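Local coordinates for protein TRNA threonylcarbamoyladenosine dehydratase (Escherichia coli, PDB 4D79) that catalyses the ATP-dependent dehydration of N6-threonylcarbamoyladenosine at position 37 of certain tRNAs to its cyclic form, and can accept sulfur from a cysteine desulfurase in vitro, at residues B[44-49]-B[57-62]; B[84-89]-B[102-107]; B[124-129]-B[250-255]. All coordinates share one frame; numbering follows the deposited sequence.

Interaction 1: residues B[44-49]-B[57-62]. With ATP (adenosine-5'-triphosphate), chain K.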
loop_
_atom_site.group_PDB
_atom_site.type_symbol
_atom_site.label_atom_id
_atom_site.label_comp_id
_atom_site.label_asym_id
_atom_site.label_seq_id
_atom_site.Cartn_x
_atom_site.Cartn_y
_atom_site.Cartn_z
ATOM N N TRP B 44 -3.857 -4.273 5.548
ATOM C CA TRP B 44 -2.635 -3.575 5.177
ATOM C C TRP B 44 -2.108 -2.709 6.313
ATOM O O TRP B 44 -0.893 -2.591 6.471
ATOM C CB TRP B 44 -2.847 -2.716 3.920
ATOM C CG TRP B 44 -3.454 -3.484 2.848
ATOM C CD1 TRP B 44 -4.771 -3.603 2.618
ATOM C CD2 TRP B 44 -2.794 -4.298 1.856
ATOM N NE1 TRP B 44 -4.998 -4.405 1.554
ATOM C CE2 TRP B 44 -3.807 -4.852 1.053
ATOM C CE3 TRP B 44 -1.458 -4.581 1.557
ATOM C CZ2 TRP B 44 -3.540 -5.703 -0.006
ATOM C CZ3 TRP B 44 -1.181 -5.408 0.489
ATOM C CH2 TRP B 44 -2.215 -5.967 -0.279
ATOM N N ALA B 45 -2.984 -2.107 7.130
ATOM C CA ALA B 45 -2.484 -1.404 8.302
ATOM C C ALA B 45 -1.702 -2.368 9.195
ATOM O O ALA B 45 -0.623 -2.038 9.708
ATOM C CB ALA B 45 -3.645 -0.750 9.058
ATOM N N ALA B 46 -2.239 -3.570 9.393
ATOM C CA ALA B 46 -1.586 -4.529 10.264
ATOM C C ALA B 46 -0.227 -4.917 9.710
ATOM O O ALA B 46 0.757 -5.012 10.467
ATOM C CB ALA B 46 -2.483 -5.756 10.447
ATOM N N GLU B 47 -0.163 -5.138 8.387
ATOM C CA GLU B 47 1.088 -5.407 7.693
ATOM C C GLU B 47 2.094 -4.289 7.932
ATOM O O GLU B 47 3.251 -4.532 8.287
ATOM C CB GLU B 47 0.824 -5.582 6.191
ATOM C CG GLU B 47 2.061 -5.843 5.337
ATOM C CD GLU B 47 2.429 -7.308 5.255
ATOM O OE1 GLU B 47 1.720 -8.122 5.891
ATOM O OE2 GLU B 47 3.401 -7.643 4.523
ATOM N N ALA B 48 1.666 -3.055 7.745
ATOM C CA ALA B 48 2.579 -1.930 7.882
ATOM C C ALA B 48 3.100 -1.783 9.321
ATOM O O ALA B 48 4.278 -1.434 9.532
ATOM C CB ALA B 48 1.873 -0.660 7.438
ATOM N N LEU B 49 2.244 -2.015 10.312
ATOM C CA LEU B 49 2.692 -1.960 11.711
ATOM C C LEU B 49 3.773 -3.004 11.983
ATOM O O LEU B 49 4.791 -2.718 12.611
ATOM C CB LEU B 49 1.521 -2.187 12.640
ATOM C CG LEU B 49 0.459 -1.119 12.664
ATOM C CD1 LEU B 49 -0.758 -1.675 13.409
ATOM C CD2 LEU B 49 0.948 0.148 13.277
ATOM N N ILE B 57 0.803 -6.066 18.703
ATOM C CA ILE B 57 -0.304 -5.740 17.828
ATOM C C ILE B 57 -1.487 -6.583 18.261
ATOM O O ILE B 57 -1.357 -7.801 18.419
ATOM C CB ILE B 57 0.047 -6.000 16.339
ATOM C CG1 ILE B 57 1.202 -5.091 15.908
ATOM C CG2 ILE B 57 -1.163 -5.776 15.446
ATOM C CD1 ILE B 57 1.825 -5.479 14.550
ATOM N N THR B 58 -2.644 -5.949 18.426
ATOM C CA THR B 58 -3.902 -6.657 18.600
ATOM C C THR B 58 -4.763 -6.508 17.343
ATOM O O THR B 58 -4.863 -5.421 16.758
ATOM C CB THR B 58 -4.659 -6.142 19.835
ATOM O OG1 THR B 58 -3.882 -6.414 21.017
ATOM C CG2 THR B 58 -6.063 -6.792 19.948
ATOM N N LEU B 59 -5.358 -7.623 16.911
ATOM C CA LEU B 59 -6.209 -7.674 15.732
ATOM C C LEU B 59 -7.603 -8.083 16.174
ATOM O O LEU B 59 -7.772 -9.153 16.766
ATOM C CB LEU B 59 -5.684 -8.683 14.706
ATOM C CG LEU B 59 -4.235 -8.536 14.284
ATOM C CD1 LEU B 59 -3.818 -9.613 13.272
ATOM C CD2 LEU B 59 -3.986 -7.152 13.733
ATOM N N ILE B 60 -8.599 -7.263 15.857
ATOM C CA ILE B 60 -9.985 -7.551 16.247
ATOM C C ILE B 60 -10.837 -7.692 14.990
ATOM O O ILE B 60 -11.070 -6.714 14.274
ATOM C CB ILE B 60 -10.571 -6.486 17.183
ATOM C CG1 ILE B 60 -9.609 -6.225 18.330
ATOM C CG2 ILE B 60 -11.957 -6.970 17.697
ATOM C CD1 ILE B 60 -10.177 -5.374 19.468
ATOM N N ASP B 61 -11.351 -8.899 14.770
ATOM C CA ASP B 61 -12.245 -9.225 13.660
ATOM C C ASP B 61 -12.775 -10.630 13.920
ATOM O O ASP B 61 -12.043 -11.472 14.427
ATOM C CB ASP B 61 -11.501 -9.175 12.316
ATOM C CG ASP B 61 -12.407 -8.891 11.126
ATOM O OD1 ASP B 61 -13.557 -9.377 11.082
ATOM O OD2 ASP B 61 -11.950 -8.167 10.218
ATOM N N MET B 62 -14.028 -10.909 13.532
ATOM C CA MET B 62 -14.461 -12.309 13.573
ATOM C C MET B 62 -14.844 -12.833 12.201
ATOM O O MET B 62 -15.393 -13.944 12.100
ATOM C CB MET B 62 -15.592 -12.534 14.597
ATOM C CG MET B 62 -16.925 -11.939 14.321
ATOM S SD MET B 62 -18.091 -12.239 15.681
ATOM C CE MET B 62 -17.764 -13.949 16.089
HETATM P PG ATP K . -17.446 -8.326 2.529
HETATM O O1G ATP K . -17.847 -8.521 1.087
HETATM O O2G ATP K . -17.023 -9.591 3.238
HETATM O O3G ATP K . -18.376 -7.424 3.306
HETATM P PB ATP K . -15.277 -6.904 3.686
HETATM O O1B ATP K . -16.251 -6.292 4.668
HETATM O O2B ATP K . -14.212 -7.894 4.125
HETATM O O3B ATP K . -16.080 -7.487 2.415
HETATM P PA ATP K . -13.866 -4.467 3.703
HETATM O O1A ATP K . -14.992 -3.446 3.833
HETATM O O2A ATP K . -12.643 -4.105 2.903
HETATM O O3A ATP K . -14.501 -5.720 2.936
HETATM O "O5'" ATP K . -13.419 -5.032 5.161
HETATM C "C5'" ATP K . -13.984 -4.594 6.412
HETATM C "C4'" ATP K . -13.560 -5.396 7.651
HETATM O "O4'" ATP K . -13.971 -4.768 8.906
HETATM C "C3'" ATP K . -14.161 -6.796 7.666
HETATM O "O3'" ATP K . -13.149 -7.811 7.773
HETATM C "C2'" ATP K . -15.049 -6.804 8.896
HETATM O "O2'" ATP K . -15.148 -8.092 9.485
HETATM C "C1'" ATP K . -14.398 -5.801 9.835
HETATM N N9 ATP K . -15.336 -5.417 10.937
HETATM C C8 ATP K . -16.608 -4.997 10.712
HETATM N N7 ATP K . -17.273 -4.724 11.865
HETATM C C5 ATP K . -16.421 -4.980 12.861
HETATM C C6 ATP K . -16.513 -4.874 14.323
HETATM N N6 ATP K . -17.661 -4.471 14.872
HETATM N N1 ATP K . -15.462 -5.213 15.072
HETATM C C2 ATP K . -14.315 -5.651 14.506
HETATM N N3 ATP K . -14.158 -5.772 13.169
HETATM C C4 ATP K . -15.152 -5.449 12.282
#
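Ala46 and Leu49 of the helix meet Leu59 and Ile57 of the following strand inside the beta-alpha-beta unit formed by strand 32-36, helix 42-51 and strand 56-60, the nucleotide-binding core of this Rossmann-like ThiF-family domain. The short helix and strand axes run nearly antiparallel, at 170°, and approach to 10.1 Å; the layers meet mainly through side chains, and no hydrogen bond crosses between them. Two apolar pairs do the work. CD1 of Ile57 reaches CB of Leu49 at 3.8 Å; CG1 of Ile57 stands beside the backbone N, opposite the carbonyl carbon (chi1 -63°), and a nearly straight second torsion carries the terminal methyl up to the helix, where it also lies 4.2 Å from Ala46 O. The CB of Leu59 does not point straight at the helix, but the end of its side chain comes nearer, and the methyl CD2 lies within 3.9 Å of CB of Ala46. Leu49, whose CB meets the isoleucine, extends its own branch to Ile33 and Val35 of strand 32-36, while Leu59 also packs on Met89 and Ile93 of helix 85-96. The contact is therefore one buried piece of a continuous apolar layer between the sheet and its helices.

Just past the strand, Asp61 belongs to the ATP pocket. With CG placed anti to the backbone N (chi1 -154°), its carboxylate faces the ribose and takes both hydroxyls, one on each oxygen. Ile38 N also donates to OD2, and Asp63 N to OD1, which should hold the carboxylate in position. The ribose grip is short at both points: ATP O2' donates to Asp61 OD1 at 2.6 Å, and ATP O3' to Asp61 OD2 at 2.7 Å.

Interaction 2: residues B[84-89]-B[102-107]. With ATP (adenosine-5'-triphosphate), chain K.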
loop_
_atom_site.group_PDB
_atom_site.type_symbol
_atom_site.label_atom_id
_atom_site.label_comp_id
_atom_site.label_asym_id
_atom_site.label_seq_id
_atom_site.Cartn_x
_atom_site.Cartn_y
_atom_site.Cartn_z
ATOM N N ALA B 84 -10.254 -17.809 9.592
ATOM C CA ALA B 84 -10.501 -16.536 10.259
ATOM C C ALA B 84 -9.453 -15.511 9.838
ATOM O O ALA B 84 -8.245 -15.760 9.926
ATOM C CB ALA B 84 -10.501 -16.721 11.781
ATOM N N LYS B 85 -9.922 -14.345 9.376
ATOM C CA LYS B 85 -9.021 -13.306 8.899
ATOM C C LYS B 85 -7.982 -12.925 9.944
ATOM O O LYS B 85 -6.802 -12.716 9.615
ATOM C CB LYS B 85 -9.791 -12.048 8.515
ATOM C CG LYS B 85 -10.636 -12.113 7.332
ATOM C CD LYS B 85 -11.343 -10.775 7.146
ATOM C CE LYS B 85 -12.145 -10.766 5.834
ATOM N NZ LYS B 85 -12.754 -9.454 5.564
ATOM N N ALA B 86 -8.426 -12.715 11.195
ATOM C CA ALA B 86 -7.508 -12.205 12.217
ATOM C C ALA B 86 -6.420 -13.221 12.524
ATOM O O ALA B 86 -5.254 -12.860 12.704
ATOM C CB ALA B 86 -8.267 -11.829 13.481
ATOM N N GLU B 87 -6.773 -14.505 12.522
ATOM C CA GLU B 87 -5.789 -15.546 12.784
ATOM C C GLU B 87 -4.803 -15.691 11.622
ATOM O O GLU B 87 -3.615 -15.925 11.847
ATOM C CB GLU B 87 -6.501 -16.874 13.037
ATOM C CG GLU B 87 -5.617 -17.918 13.646
ATOM C CD GLU B 87 -5.076 -17.469 14.985
ATOM O OE1 GLU B 87 -5.891 -16.994 15.802
ATOM O OE2 GLU B 87 -3.846 -17.549 15.204
ATOM N N VAL B 88 -5.288 -15.627 10.372
ATOM C CA VAL B 88 -4.408 -15.673 9.206
ATOM C C VAL B 88 -3.411 -14.521 9.241
ATOM O O VAL B 88 -2.206 -14.697 9.001
ATOM C CB VAL B 88 -5.251 -15.637 7.914
ATOM C CG1 VAL B 88 -4.357 -15.436 6.670
ATOM C CG2 VAL B 88 -6.049 -16.903 7.771
ATOM N N MET B 89 -3.909 -13.316 9.527
ATOM C CA MET B 89 -3.050 -12.149 9.588
ATOM C C MET B 89 -2.076 -12.235 10.763
ATOM O O MET B 89 -0.917 -11.817 10.645
ATOM C CB MET B 89 -3.912 -10.895 9.676
ATOM C CG MET B 89 -3.190 -9.635 9.327
ATOM S SD MET B 89 -2.630 -9.613 7.611
ATOM C CE MET B 89 -1.096 -8.742 7.765
ATOM N N VAL B 102 1.553 -10.745 19.291
ATOM C CA VAL B 102 0.324 -10.600 18.529
ATOM C C VAL B 102 -0.839 -11.192 19.308
ATOM O O VAL B 102 -0.792 -12.351 19.717
ATOM C CB VAL B 102 0.421 -11.279 17.161
ATOM C CG1 VAL B 102 -0.822 -10.955 16.369
ATOM C CG2 VAL B 102 1.657 -10.820 16.438
ATOM N N THR B 103 -1.900 -10.420 19.450
ATOM C CA THR B 103 -3.108 -10.878 20.138
ATOM C C THR B 103 -4.248 -10.858 19.136
ATOM O O THR B 103 -4.409 -9.886 18.389
ATOM C CB THR B 103 -3.429 -9.988 21.335
ATOM O OG1 THR B 103 -2.301 -9.963 22.217
ATOM C CG2 THR B 103 -4.724 -10.479 22.085
ATOM N N VAL B 104 -5.018 -11.944 19.100
ATOM C CA VAL B 104 -6.210 -12.048 18.266
ATOM C C VAL B 104 -7.412 -11.971 19.180
ATOM O O VAL B 104 -7.497 -12.725 20.149
ATOM C CB VAL B 104 -6.222 -13.363 17.462
ATOM C CG1 VAL B 104 -7.566 -13.612 16.814
ATOM C CG2 VAL B 104 -5.099 -13.337 16.429
ATOM N N VAL B 105 -8.319 -11.048 18.871
ATOM C CA VAL B 105 -9.660 -10.976 19.440
ATOM C C VAL B 105 -10.639 -11.409 18.354
ATOM O O VAL B 105 -10.902 -10.666 17.393
ATOM C CB VAL B 105 -9.976 -9.567 19.936
ATOM C CG1 VAL B 105 -11.420 -9.489 20.516
ATOM C CG2 VAL B 105 -8.975 -9.166 20.980
ATOM N N ASP B 106 -11.175 -12.615 18.498
ATOM C CA ASP B 106 -12.068 -13.190 17.495
ATOM C C ASP B 106 -13.498 -12.757 17.826
ATOM O O ASP B 106 -14.310 -13.523 18.341
ATOM C CB ASP B 106 -11.923 -14.705 17.479
ATOM C CG ASP B 106 -12.775 -15.363 16.421
ATOM O OD1 ASP B 106 -13.226 -14.657 15.499
ATOM O OD2 ASP B 106 -13.014 -16.585 16.524
ATOM N N ASP B 107 -13.807 -11.500 17.513
ATOM C CA ASP B 107 -15.058 -10.873 17.928
ATOM C C ASP B 107 -15.229 -9.586 17.136
ATOM O O ASP B 107 -14.301 -9.121 16.469
ATOM C CB ASP B 107 -15.050 -10.589 19.438
ATOM C CG ASP B 107 -16.453 -10.459 20.045
ATOM O OD1 ASP B 107 -17.472 -10.566 19.332
ATOM O OD2 ASP B 107 -16.530 -10.246 21.268
HETATM P PG ATP K . -17.446 -8.326 2.529
HETATM O O1G ATP K . -17.847 -8.521 1.087
HETATM O O2G ATP K . -17.023 -9.591 3.238
HETATM O O3G ATP K . -18.376 -7.424 3.306
HETATM P PB ATP K . -15.277 -6.904 3.686
HETATM O O1B ATP K . -16.251 -6.292 4.668
HETATM O O2B ATP K . -14.212 -7.894 4.125
HETATM O O3B ATP K . -16.080 -7.487 2.415
HETATM P PA ATP K . -13.866 -4.467 3.703
HETATM O O1A ATP K . -14.992 -3.446 3.833
HETATM O O2A ATP K . -12.643 -4.105 2.903
HETATM O O3A ATP K . -14.501 -5.720 2.936
HETATM O "O5'" ATP K . -13.419 -5.032 5.161
HETATM C "C5'" ATP K . -13.984 -4.594 6.412
HETATM C "C4'" ATP K . -13.560 -5.396 7.651
HETATM O "O4'" ATP K . -13.971 -4.768 8.906
HETATM C "C3'" ATP K . -14.161 -6.796 7.666
HETATM O "O3'" ATP K . -13.149 -7.811 7.773
HETATM C "C2'" ATP K . -15.049 -6.804 8.896
HETATM O "O2'" ATP K . -15.148 -8.092 9.485
HETATM C "C1'" ATP K . -14.398 -5.801 9.835
HETATM N N9 ATP K . -15.336 -5.417 10.937
HETATM C C8 ATP K . -16.608 -4.997 10.712
HETATM N N7 ATP K . -17.273 -4.724 11.865
HETATM C C5 ATP K . -16.421 -4.980 12.861
HETATM C C6 ATP K . -16.513 -4.874 14.323
HETATM N N6 ATP K . -17.661 -4.471 14.872
HETATM N N1 ATP K . -15.462 -5.213 15.072
HETATM C C2 ATP K . -14.315 -5.651 14.506
HETATM N N3 ATP K . -14.158 -5.772 13.169
HETATM C C4 ATP K . -15.152 -5.449 12.282
#
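Val104 carries the contact, its two methyls overlapping the first turn of the helix that starts after the N-cap residue Ala84. CG1 meets CB of Ala86 at 3.8 Å, a methyl against a methyl. The other branch, CG2, comes 3.8 Å from the carbonyl oxygen Ala86 O. Ala86 and Val104 also mark the closest backbone approach, with CA atoms 6.2 Å apart, a spacing consistent with the alanine having no branch to interpose.

Glu87 closes the outer side. Its chain leaves anti to the backbone N (chi1 -166°) and then bends at chi2 (60°), which brings the carboxylate across the valine at about a right angle; OE1 ends 3.8 Å from Val104 CG2. This is van der Waals contact at the solvent-exposed side, since the valine offers no polar partner, and OE2 has a long, weak ion pair with Arg94 instead.

The neighbouring Lys85 points to the nucleotide. Extended beyond CG, it reaches end-on to the ribose 3'-hydroxyl and the beta phosphate: NZ donates to ATP O3' at 2.8 Å and lies 2.6 Å from ATP O2B. Gln73 OE1 is a further hydrogen-bond partner of NZ. At the other end of the pocket, Asp107, the last residue of the inverse gamma turn centred on Asp106, brings its O to 4.0 Å from ATP C2.

In the fold, helix 85-96 thus lies on strand 101-105, the outermost strand on this side of the chain's sheet. Ala90 of the helix continues the cover over Val102 and Val104, Met89 reaches Ala46 of helix 42-51, and the backbone of Thr103 pairs with Ile57 and Leu59 of strand 56-60.

Interaction 3: residues B[124-129]-B[250-255]. With ATP (adenosine-5'-triphosphate), chain K.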
loop_
_atom_site.group_PDB
_atom_site.type_symbol
_atom_site.label_atom_id
_atom_site.label_comp_id
_atom_site.label_asym_id
_atom_site.label_seq_id
_atom_site.Cartn_x
_atom_site.Cartn_y
_atom_site.Cartn_z
ATOM N N TYR B 124 -2.197 3.184 20.435
ATOM C CA TYR B 124 -2.975 3.750 19.347
ATOM C C TYR B 124 -4.015 2.723 18.933
ATOM O O TYR B 124 -3.762 1.519 18.976
ATOM C CB TYR B 124 -2.104 4.115 18.115
ATOM C CG TYR B 124 -2.303 5.557 17.672
ATOM C CD1 TYR B 124 -3.378 5.927 16.844
ATOM C CD2 TYR B 124 -1.437 6.536 18.083
ATOM C CE1 TYR B 124 -3.555 7.250 16.470
ATOM C CE2 TYR B 124 -1.610 7.842 17.732
ATOM C CZ TYR B 124 -2.656 8.194 16.905
ATOM O OH TYR B 124 -2.804 9.516 16.609
ATOM N N VAL B 125 -5.154 3.210 18.456
ATOM C CA VAL B 125 -6.186 2.370 17.855
ATOM C C VAL B 125 -6.372 2.798 16.399
ATOM O O VAL B 125 -6.547 3.982 16.111
ATOM C CB VAL B 125 -7.516 2.455 18.632
ATOM C CG1 VAL B 125 -8.596 1.601 17.958
ATOM C CG2 VAL B 125 -7.304 1.982 20.097
ATOM N N ILE B 126 -6.336 1.837 15.493
ATOM C CA ILE B 126 -6.596 2.061 14.076
ATOM C C ILE B 126 -7.960 1.446 13.762
ATOM O O ILE B 126 -8.175 0.227 13.870
ATOM C CB ILE B 126 -5.486 1.486 13.186
ATOM C CG1 ILE B 126 -4.151 2.179 13.505
ATOM C CG2 ILE B 126 -5.855 1.650 11.705
ATOM C CD1 ILE B 126 -3.011 1.677 12.738
ATOM N N ASP B 127 -8.902 2.302 13.455
ATOM C CA ASP B 127 -10.273 1.884 13.232
ATOM C C ASP B 127 -10.475 1.675 11.741
ATOM O O ASP B 127 -10.517 2.641 10.968
ATOM C CB ASP B 127 -11.255 2.902 13.773
ATOM C CG ASP B 127 -12.607 2.754 13.151
ATOM O OD1 ASP B 127 -12.984 1.596 12.912
ATOM O OD2 ASP B 127 -13.299 3.762 12.923
ATOM N N ALA B 128 -10.628 0.414 11.351
ATOM C CA ALA B 128 -10.820 0.022 9.956
ATOM C C ALA B 128 -12.114 -0.766 9.809
ATOM O O ALA B 128 -12.210 -1.703 9.004
ATOM C CB ALA B 128 -9.616 -0.772 9.461
ATOM N N ILE B 129 -13.107 -0.387 10.597
ATOM C CA ILE B 129 -14.426 -0.999 10.571
ATOM C C ILE B 129 -15.203 -0.412 9.401
ATOM O O ILE B 129 -15.206 0.807 9.181
ATOM C CB ILE B 129 -15.156 -0.740 11.911
ATOM C CG1 ILE B 129 -14.453 -1.442 13.088
ATOM C CG2 ILE B 129 -16.592 -1.183 11.854
ATOM C CD1 ILE B 129 -14.915 -0.929 14.458
ATOM N N PHE B 250 -2.097 2.469 5.019
ATOM C CA PHE B 250 -0.737 2.969 5.172
ATOM C C PHE B 250 -0.723 4.414 5.651
ATOM O O PHE B 250 0.105 4.782 6.508
ATOM C CB PHE B 250 0.062 2.849 3.864
ATOM C CG PHE B 250 0.323 1.451 3.433
ATOM C CD1 PHE B 250 0.211 0.393 4.314
ATOM C CD2 PHE B 250 0.703 1.187 2.119
ATOM C CE1 PHE B 250 0.449 -0.885 3.909
ATOM C CE2 PHE B 250 0.953 -0.115 1.713
ATOM C CZ PHE B 250 0.847 -1.128 2.581
ATOM N N VAL B 251 -1.643 5.241 5.142
ATOM C CA VAL B 251 -1.715 6.619 5.612
ATOM C C VAL B 251 -2.150 6.658 7.078
ATOM O O VAL B 251 -1.634 7.452 7.880
ATOM C CB VAL B 251 -2.648 7.441 4.716
ATOM C CG1 VAL B 251 -3.013 8.769 5.378
ATOM C CG2 VAL B 251 -2.019 7.668 3.350
ATOM N N ALA B 252 -3.096 5.800 7.459
ATOM C CA ALA B 252 -3.483 5.723 8.871
ATOM C C ALA B 252 -2.288 5.380 9.776
ATOM O O ALA B 252 -2.113 5.992 10.832
ATOM C CB ALA B 252 -4.603 4.704 9.049
ATOM N N VAL B 253 -1.475 4.394 9.392
ATOM C CA VAL B 253 -0.308 4.006 10.211
ATOM C C VAL B 253 0.705 5.137 10.289
ATOM O O VAL B 253 1.154 5.512 11.382
ATOM C CB VAL B 253 0.307 2.708 9.671
ATOM C CG1 VAL B 253 1.621 2.375 10.278
ATOM C CG2 VAL B 253 -0.670 1.563 9.923
ATOM N N SER B 254 1.025 5.749 9.150
ATOM C CA SER B 254 1.990 6.841 9.137
ATOM C C SER B 254 1.524 7.998 10.007
ATOM O O SER B 254 2.337 8.623 10.706
ATOM C CB SER B 254 2.232 7.339 7.724
ATOM O OG SER B 254 3.048 6.441 6.967
ATOM N N HIS B 255 0.224 8.297 9.969
ATOM C CA HIS B 255 -0.322 9.348 10.819
ATOM C C HIS B 255 -0.157 8.983 12.295
ATOM O O HIS B 255 0.292 9.805 13.108
ATOM C CB HIS B 255 -1.794 9.564 10.474
ATOM C CG HIS B 255 -2.450 10.650 11.272
ATOM N ND1 HIS B 255 -2.320 11.988 10.968
ATOM C CD2 HIS B 255 -3.210 10.593 12.391
ATOM C CE1 HIS B 255 -3.014 12.705 11.829
ATOM N NE2 HIS B 255 -3.551 11.887 12.715
HETATM P PG ATP K . -17.446 -8.326 2.529
HETATM O O1G ATP K . -17.847 -8.521 1.087
HETATM O O2G ATP K . -17.023 -9.591 3.238
HETATM O O3G ATP K . -18.376 -7.424 3.306
HETATM P PB ATP K . -15.277 -6.904 3.686
HETATM O O1B ATP K . -16.251 -6.292 4.668
HETATM O O2B ATP K . -14.212 -7.894 4.125
HETATM O O3B ATP K . -16.080 -7.487 2.415
HETATM P PA ATP K . -13.866 -4.467 3.703
HETATM O O1A ATP K . -14.992 -3.446 3.833
HETATM O O2A ATP K . -12.643 -4.105 2.903
HETATM O O3A ATP K . -14.501 -5.720 2.936
HETATM O "O5'" ATP K . -13.419 -5.032 5.161
HETATM C "C5'" ATP K . -13.984 -4.594 6.412
HETATM C "C4'" ATP K . -13.560 -5.396 7.651
HETATM O "O4'" ATP K . -13.971 -4.768 8.906
HETATM C "C3'" ATP K . -14.161 -6.796 7.666
HETATM O "O3'" ATP K . -13.149 -7.811 7.773
HETATM C "C2'" ATP K . -15.049 -6.804 8.896
HETATM O "O2'" ATP K . -15.148 -8.092 9.485
HETATM C "C1'" ATP K . -14.398 -5.801 9.835
HETATM N N9 ATP K . -15.336 -5.417 10.937
HETATM C C8 ATP K . -16.608 -4.997 10.712
HETATM N N7 ATP K . -17.273 -4.724 11.865
HETATM C C5 ATP K . -16.421 -4.980 12.861
HETATM C C6 ATP K . -16.513 -4.874 14.323
HETATM N N6 ATP K . -17.661 -4.471 14.872
HETATM N N1 ATP K . -15.462 -5.213 15.072
HETATM C C2 ATP K . -14.315 -5.651 14.506
HETATM N N3 ATP K . -14.158 -5.772 13.169
HETATM C C4 ATP K . -15.152 -5.449 12.282
#
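The flat groups of Tyr124 and His255 meet only loosely: Tyr124 OH lies 4.4 Å from His255 CD2, approaching the imidazole obliquely. The hydroxyl has a weak hydrogen bond to a bound glycerol, and the imidazole is held by NE2, which is bonded to Asp202. The tyrosine side chain also packs on Ala256, Lys259 and Met260 further along the helix. This is strand-on-helix packing in the Rossmann-like ThiF fold, where strand 124-127, beside strand 32-36 in the parallel part of the sheet, is covered by helix 242-266.

The short axes approach to 9.6 Å at 163°, close to antiparallel, with no hydrogen bond across. Ile126 supplies the centre, one branch to Val253 and the other to Ala252. CG1 lies beside the backbone N (chi1 -62°) and, with an extended second torsion, sends CD1 out to Val253 CG2 at 3.7 Å. CG2, anti to the backbone N, lies 4.2 Å from Ala252 CB. Residues 250-255 fall in a predicted transmembrane span, yet here they pack against the sheet, helix 42-51 (through Val253 and Phe250) and the second subunit, whose Met243 meets Val253, consistent with a place in the folded core and dimer interface.

Beyond the strand the chain enters the ATP pocket. Asp127 forms an Asx turn, its OD1 accepting from Ile129 N at 3.1 Å (N-H...acceptor angle 164°), from above the carboxylate plane, while OD2 is salt-bridged to Lys135. Ile129 then lies against the adenine, with its CG2 3.6 Å from ATP N7.

Overall arrangement
Interaction 1 lies wholly before interaction 2 in the chain, and interaction 2 before interaction 3. All three attach helices to one sheet, whose strands run 101-105, 56-60, 32-36, 124-127 from its outer edge inward. Interactions 1 and 2 lie 8 Å apart between centres and are joined by backbone pairing of neighbouring strands 56-60 and 101-105. Interactions 1 and 3 are 9 Å apart, joined where helix 42-51 packs on helix 242-266, and both touch the second subunit. Interactions 2 and 3, about 17 Å apart between centres, do not touch. Each includes residues that contact ATP, so the packed core and the nucleotide pocket share these elements.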